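Long-range contacts in 5-carboxymethyl-2-hydroxymuconate delta-isomerase (Mycobacterium smegmatis, PDB 4PFZ), which probably acts as a metal-dependent isomerase or acetylpyruvate-type hydrolase of the fumarylacetoacetate hydrolase family: residues P22-K27 against W44-V49; I99-D104 against G231-G236. All coordinates share one frame; numbering follows the deposited sequence.

Contact 1: P22-K27 against W44-V49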
loop_
_atom_site.group_PDB
_atom_site.type_symbol
_atom_site.label_atom_id
_atom_site.label_comp_id
_atom_site.label_asym_id
_atom_site.label_seq_id
_atom_site.Cartn_x
_atom_site.Cartn_y
_atom_site.Cartn_z
ATOM N N PRO B 22 28.022 23.504 6.836
ATOM C CA PRO B 22 27.569 23.759 5.460
ATOM C C PRO B 22 28.653 23.506 4.408
ATOM O O PRO B 22 28.348 23.466 3.214
ATOM C CB PRO B 22 27.164 25.234 5.500
ATOM C CG PRO B 22 26.735 25.446 6.915
ATOM C CD PRO B 22 27.694 24.625 7.734
ATOM N N ASP B 23 29.897 23.327 4.851
ATOM C CA ASP B 23 30.922 22.706 4.021
ATOM C C ASP B 23 30.669 21.200 4.016
ATOM O O ASP B 23 31.573 20.403 4.273
ATOM C CB ASP B 23 32.326 23.024 4.540
ATOM N N ALA B 24 29.420 20.834 3.734
ATOM C CA ALA B 24 28.932 19.463 3.821
ATOM C C ALA B 24 28.965 18.792 2.467
ATOM O O ALA B 24 28.734 19.433 1.450
ATOM C CB ALA B 24 27.515 19.436 4.378
ATOM N N VAL B 25 29.229 17.492 2.462
ATOM C CA VAL B 25 29.393 16.763 1.217
ATOM C C VAL B 25 28.406 15.605 1.094
ATOM O O VAL B 25 28.195 14.837 2.036
ATOM C CB VAL B 25 30.841 16.224 1.076
ATOM C CG1 VAL B 25 31.290 15.543 2.358
ATOM C CG2 VAL B 25 30.961 15.276 -0.112
ATOM N N CYS B 26 27.780 15.518 -0.073
ATOM C CA CYS B 26 27.069 14.322 -0.478
ATOM C C CYS B 26 27.950 13.599 -1.477
ATOM O O CYS B 26 28.256 14.130 -2.543
ATOM C CB CYS B 26 25.710 14.655 -1.093
ATOM S SG CYS B 26 24.698 15.718 -0.071
ATOM N N LYS B 27 28.395 12.407 -1.104
ATOM C CA LYS B 27 29.168 11.563 -1.998
ATOM C C LYS B 27 28.233 10.519 -2.583
ATOM O O LYS B 27 27.371 10.000 -1.876
ATOM C CB LYS B 27 30.334 10.901 -1.260
ATOM N N TRP B 44 28.854 16.039 -4.440
ATOM C CA TRP B 44 28.113 17.280 -4.390
ATOM C C TRP B 44 28.153 17.811 -2.966
ATOM O O TRP B 44 27.974 17.054 -2.013
ATOM C CB TRP B 44 26.673 17.077 -4.853
ATOM C CG TRP B 44 26.564 16.468 -6.211
ATOM C CD1 TRP B 44 26.557 17.126 -7.404
ATOM C CD2 TRP B 44 26.439 15.075 -6.521
ATOM N NE1 TRP B 44 26.436 16.230 -8.437
ATOM C CE2 TRP B 44 26.365 14.964 -7.921
ATOM C CE3 TRP B 44 26.386 13.911 -5.750
ATOM C CZ2 TRP B 44 26.236 13.738 -8.565
ATOM C CZ3 TRP B 44 26.257 12.697 -6.391
ATOM C CH2 TRP B 44 26.184 12.619 -7.784
ATOM N N PRO B 45 28.433 19.110 -2.808
ATOM C CA PRO B 45 28.174 19.667 -1.484
ATOM C C PRO B 45 26.685 19.625 -1.200
ATOM O O PRO B 45 25.893 19.620 -2.143
ATOM C CB PRO B 45 28.688 21.106 -1.591
ATOM C CG PRO B 45 28.722 21.394 -3.060
ATOM C CD PRO B 45 29.052 20.091 -3.713
ATOM N N LEU B 46 26.317 19.586 0.076
ATOM C CA LEU B 46 24.918 19.529 0.477
ATOM C C LEU B 46 24.226 20.848 0.144
ATOM O O LEU B 46 23.016 20.905 -0.091
ATOM C CB LEU B 46 24.817 19.225 1.973
ATOM C CG LEU B 46 23.434 18.989 2.573
ATOM C CD1 LEU B 46 22.669 17.965 1.754
ATOM C CD2 LEU B 46 23.586 18.523 4.009
ATOM N N ALA B 47 25.022 21.910 0.118
ATOM C CA ALA B 47 24.526 23.250 -0.157
ATOM C C ALA B 47 23.998 23.387 -1.581
ATOM O O ALA B 47 23.041 24.120 -1.826
ATOM C CB ALA B 47 25.629 24.273 0.096
ATOM N N ASP B 48 24.625 22.671 -2.510
ATOM C CA ASP B 48 24.320 22.805 -3.929
ATOM C C ASP B 48 23.071 22.036 -4.352
ATOM O O ASP B 48 22.380 22.422 -5.298
ATOM C CB ASP B 48 25.515 22.335 -4.760
ATOM N N VAL B 49 22.785 20.949 -3.645
ATOM C CA VAL B 49 21.732 20.023 -4.055
ATOM C C VAL B 49 20.547 20.009 -3.090
ATOM O O VAL B 49 20.575 20.651 -2.036
ATOM C CB VAL B 49 22.286 18.599 -4.182
ATOM C CG1 VAL B 49 23.432 18.576 -5.185
ATOM C CG2 VAL B 49 22.744 18.085 -2.813
#
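A24 and L46 meet just beyond the end of the antiparallel pairing of strands 25-28 and 43-45, within the Rv2993c-like N-terminal region. The A24 carbonyl accepts the amide of L46 (A24 O to L46 N, 2.8 Å), which stands well above the carbonyl plane, about 52° out of it. The same oxygen lies 3.0 Å from P45 CA in a CA-H...O contact, and A24 CB packs against L46 CB at 3.6 Å. V25 pairs with P45 at a non-hydrogen-bonded position where the side chains diverge; on its other side the V25 backbone bonds to E18 of strand 11-18. C26 and W44 form the hydrogen-bonded pair, their side chains on one face of the sheet. W44 N meets C26 O at 2.8 Å, while C26 N also bonds to W44 O, at a modelled separation too short to be trusted. I17 and V15 of strand 11-18 touch the C26 side chain. With chi1 at -52°, C26 SG sits beside its own backbone N and is directed at the L46 side chain, touching L46 CD1 at 3.5 Å and V49 CG2 at 4.1 Å.

Contact 2: I99-D104 against G231-G236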
loop_
_atom_site.group_PDB
_atom_site.type_symbol
_atom_site.label_atom_id
_atom_site.label_comp_id
_atom_site.label_asym_id
_atom_site.label_seq_id
_atom_site.Cartn_x
_atom_site.Cartn_y
_atom_site.Cartn_z
ATOM N N ILE B 99 3.188 20.212 1.799
ATOM C CA ILE B 99 2.021 19.392 2.104
ATOM C C ILE B 99 0.804 20.096 1.527
ATOM O O ILE B 99 0.537 21.231 1.893
ATOM C CB ILE B 99 1.827 19.211 3.621
ATOM C CG1 ILE B 99 3.018 18.465 4.230
ATOM C CG2 ILE B 99 0.525 18.478 3.901
ATOM C CD1 ILE B 99 3.085 18.592 5.744
ATOM N N GLN B 100 0.077 19.437 0.622
ATOM C CA GLN B 100 -1.096 20.048 0.016
ATOM C C GLN B 100 -2.401 19.543 0.627
ATOM O O GLN B 100 -2.768 18.362 0.509
ATOM C CB GLN B 100 -1.103 19.821 -1.501
ATOM C CG GLN B 100 0.161 20.289 -2.190
ATOM C CD GLN B 100 0.143 20.009 -3.675
ATOM O OE1 GLN B 100 -0.799 20.386 -4.376
ATOM N NE2 GLN B 100 1.183 19.339 -4.168
ATOM N N LEU B 101 -3.106 20.465 1.271
ATOM C CA LEU B 101 -4.334 20.140 1.965
ATOM C C LEU B 101 -5.485 20.129 0.975
ATOM O O LEU B 101 -5.609 21.033 0.131
ATOM C CB LEU B 101 -4.612 21.139 3.102
ATOM C CG LEU B 101 -3.498 21.406 4.125
ATOM C CD1 LEU B 101 -3.952 22.401 5.181
ATOM C CD2 LEU B 101 -3.034 20.100 4.782
ATOM N N PRO B 102 -6.331 19.097 1.067
ATOM C CA PRO B 102 -7.557 19.070 0.274
ATOM C C PRO B 102 -8.444 20.234 0.663
ATOM O O PRO B 102 -8.513 20.564 1.848
ATOM C CB PRO B 102 -8.202 17.738 0.660
ATOM C CG PRO B 102 -7.053 16.886 1.160
ATOM C CD PRO B 102 -6.140 17.860 1.846
ATOM N N ALA B 103 -9.118 20.834 -0.315
ATOM C CA ALA B 103 -9.956 21.999 -0.065
ATOM C C ALA B 103 -10.966 21.756 1.057
ATOM O O ALA B 103 -11.211 22.639 1.884
ATOM C CB ALA B 103 -10.681 22.414 -1.348
ATOM N N ASP B 104 -11.518 20.544 1.091
ATOM C CA ASP B 104 -12.622 20.198 1.988
ATOM C C ASP B 104 -12.195 19.612 3.333
ATOM O O ASP B 104 -13.025 19.429 4.219
ATOM C CB ASP B 104 -13.547 19.194 1.298
ATOM C CG ASP B 104 -12.894 17.835 1.115
ATOM O OD1 ASP B 104 -11.694 17.791 0.759
ATOM O OD2 ASP B 104 -13.578 16.807 1.330
ATOM N N GLY B 231 -2.100 18.048 16.141
ATOM C CA GLY B 231 -2.825 19.291 16.010
ATOM C C GLY B 231 -2.933 19.720 14.566
ATOM O O GLY B 231 -2.287 19.147 13.692
ATOM N N PRO B 232 -3.742 20.752 14.309
ATOM C CA PRO B 232 -4.009 21.152 12.929
ATOM C C PRO B 232 -2.838 21.862 12.256
ATOM O O PRO B 232 -1.968 22.461 12.906
ATOM C CB PRO B 232 -5.204 22.099 13.069
ATOM C CG PRO B 232 -5.052 22.672 14.446
ATOM C CD PRO B 232 -4.511 21.546 15.282
ATOM N N ILE B 233 -2.824 21.767 10.934
ATOM C CA ILE B 233 -1.918 22.550 10.106
ATOM C C ILE B 233 -2.747 23.249 9.030
ATOM O O ILE B 233 -3.696 22.668 8.491
ATOM C CB ILE B 233 -0.822 21.672 9.474
ATOM C CG1 ILE B 233 -1.440 20.547 8.644
ATOM C CG2 ILE B 233 0.048 21.055 10.560
ATOM C CD1 ILE B 233 -0.409 19.709 7.914
ATOM N N GLU B 234 -2.403 24.495 8.735
ATOM C CA GLU B 234 -3.186 25.307 7.809
ATOM C C GLU B 234 -2.295 25.939 6.756
ATOM O O GLU B 234 -1.077 25.976 6.915
ATOM C CB GLU B 234 -3.956 26.395 8.563
ATOM C CG GLU B 234 -5.039 25.880 9.502
ATOM C CD GLU B 234 -6.229 25.279 8.766
ATOM O OE1 GLU B 234 -6.396 25.558 7.555
ATOM O OE2 GLU B 234 -7.001 24.527 9.404
ATOM N N ASP B 235 -2.915 26.430 5.684
ATOM C CA ASP B 235 -2.214 27.130 4.603
ATOM C C ASP B 235 -1.212 28.167 5.153
ATOM O O ASP B 235 -1.570 29.038 5.947
ATOM C CB ASP B 235 -3.249 27.789 3.678
ATOM C CG ASP B 235 -2.625 28.544 2.513
ATOM O OD1 ASP B 235 -2.105 27.896 1.579
ATOM O OD2 ASP B 235 -2.697 29.795 2.507
ATOM N N GLY B 236 0.049 28.048 4.749
ATOM C CA GLY B 236 1.083 28.969 5.187
ATOM C C GLY B 236 1.880 28.529 6.407
ATOM O O GLY B 236 2.854 29.194 6.785
#
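In the fumarylacetoacetate hydrolase-type domain, strand 99-101, an outer strand of a five-stranded mixed sheet within this chain, meets the segment that runs on from the short, weakly bonded strand 231-232, which pairs with strand 108-118. No hydrogen bond links the two segments, and the contact is mainly aliphatic. L101 does most of the work, its two methyls meeting different parts of the I233-E234 stretch. CD1 rests on the backbone, 3.3 Å from I233 O and 4.0 Å from E234 CA, while CD2 reaches the side-chain tip, 4.1 Å from I233 CD1. The leucine and isoleucine side chains run obliquely past one another. I233 holds CG1 between its own backbone N and carbonyl carbon (chi1 57°), and the extended chain beyond, with chi2 near 176°, carries CD1 out to the leucine. The same methyl also lies 4.3 Å from I99 CD1, so it touches both inward-facing residues of the strand. V108 of strand 108-118 and V253 of strand 247-255 also touch L101, and N141 and V143 of strand 134-145 touch I99. Beyond this apolar patch the chain turns polar: the E234 carboxylate makes a salt bridge through OE1 to R255 NH2, and D235 OD1 accepts the backbone N of R255, so both acidic side chains are tied to the end of strand 247-255. Strand 247-255 is also the parallel neighbour of 99-101, and its backbone bonds to I99 and L101. The result is buried aliphatic packing between the sheet containing 99-101 and 247-255 and the strands around 108-118, in the mixed-beta fold of the fumarylacetoacetate hydrolase family.

How the contacts relate
Contact 1 comes first along the chain and is complete before contact 2 begins, and the two belong to different parts of the protein: contact 1 to the Rv2993c-like N-terminal region, contact 2 to the fumarylacetoacetate hydrolase-type domain. Their centres are 32 Å apart and their nearest atoms about 18 Å, with no touch between them. A chain of strand pairings connects them all the same: strand 25-28 pairs with 11-18, that with 2-8, then 165-172, 134-145 and 108-118, which pairs with 231-232. Contact 1 is thus a local ladder in the N-terminal region, whereas contact 2 brings together segments separated by 126 residues within the larger domain.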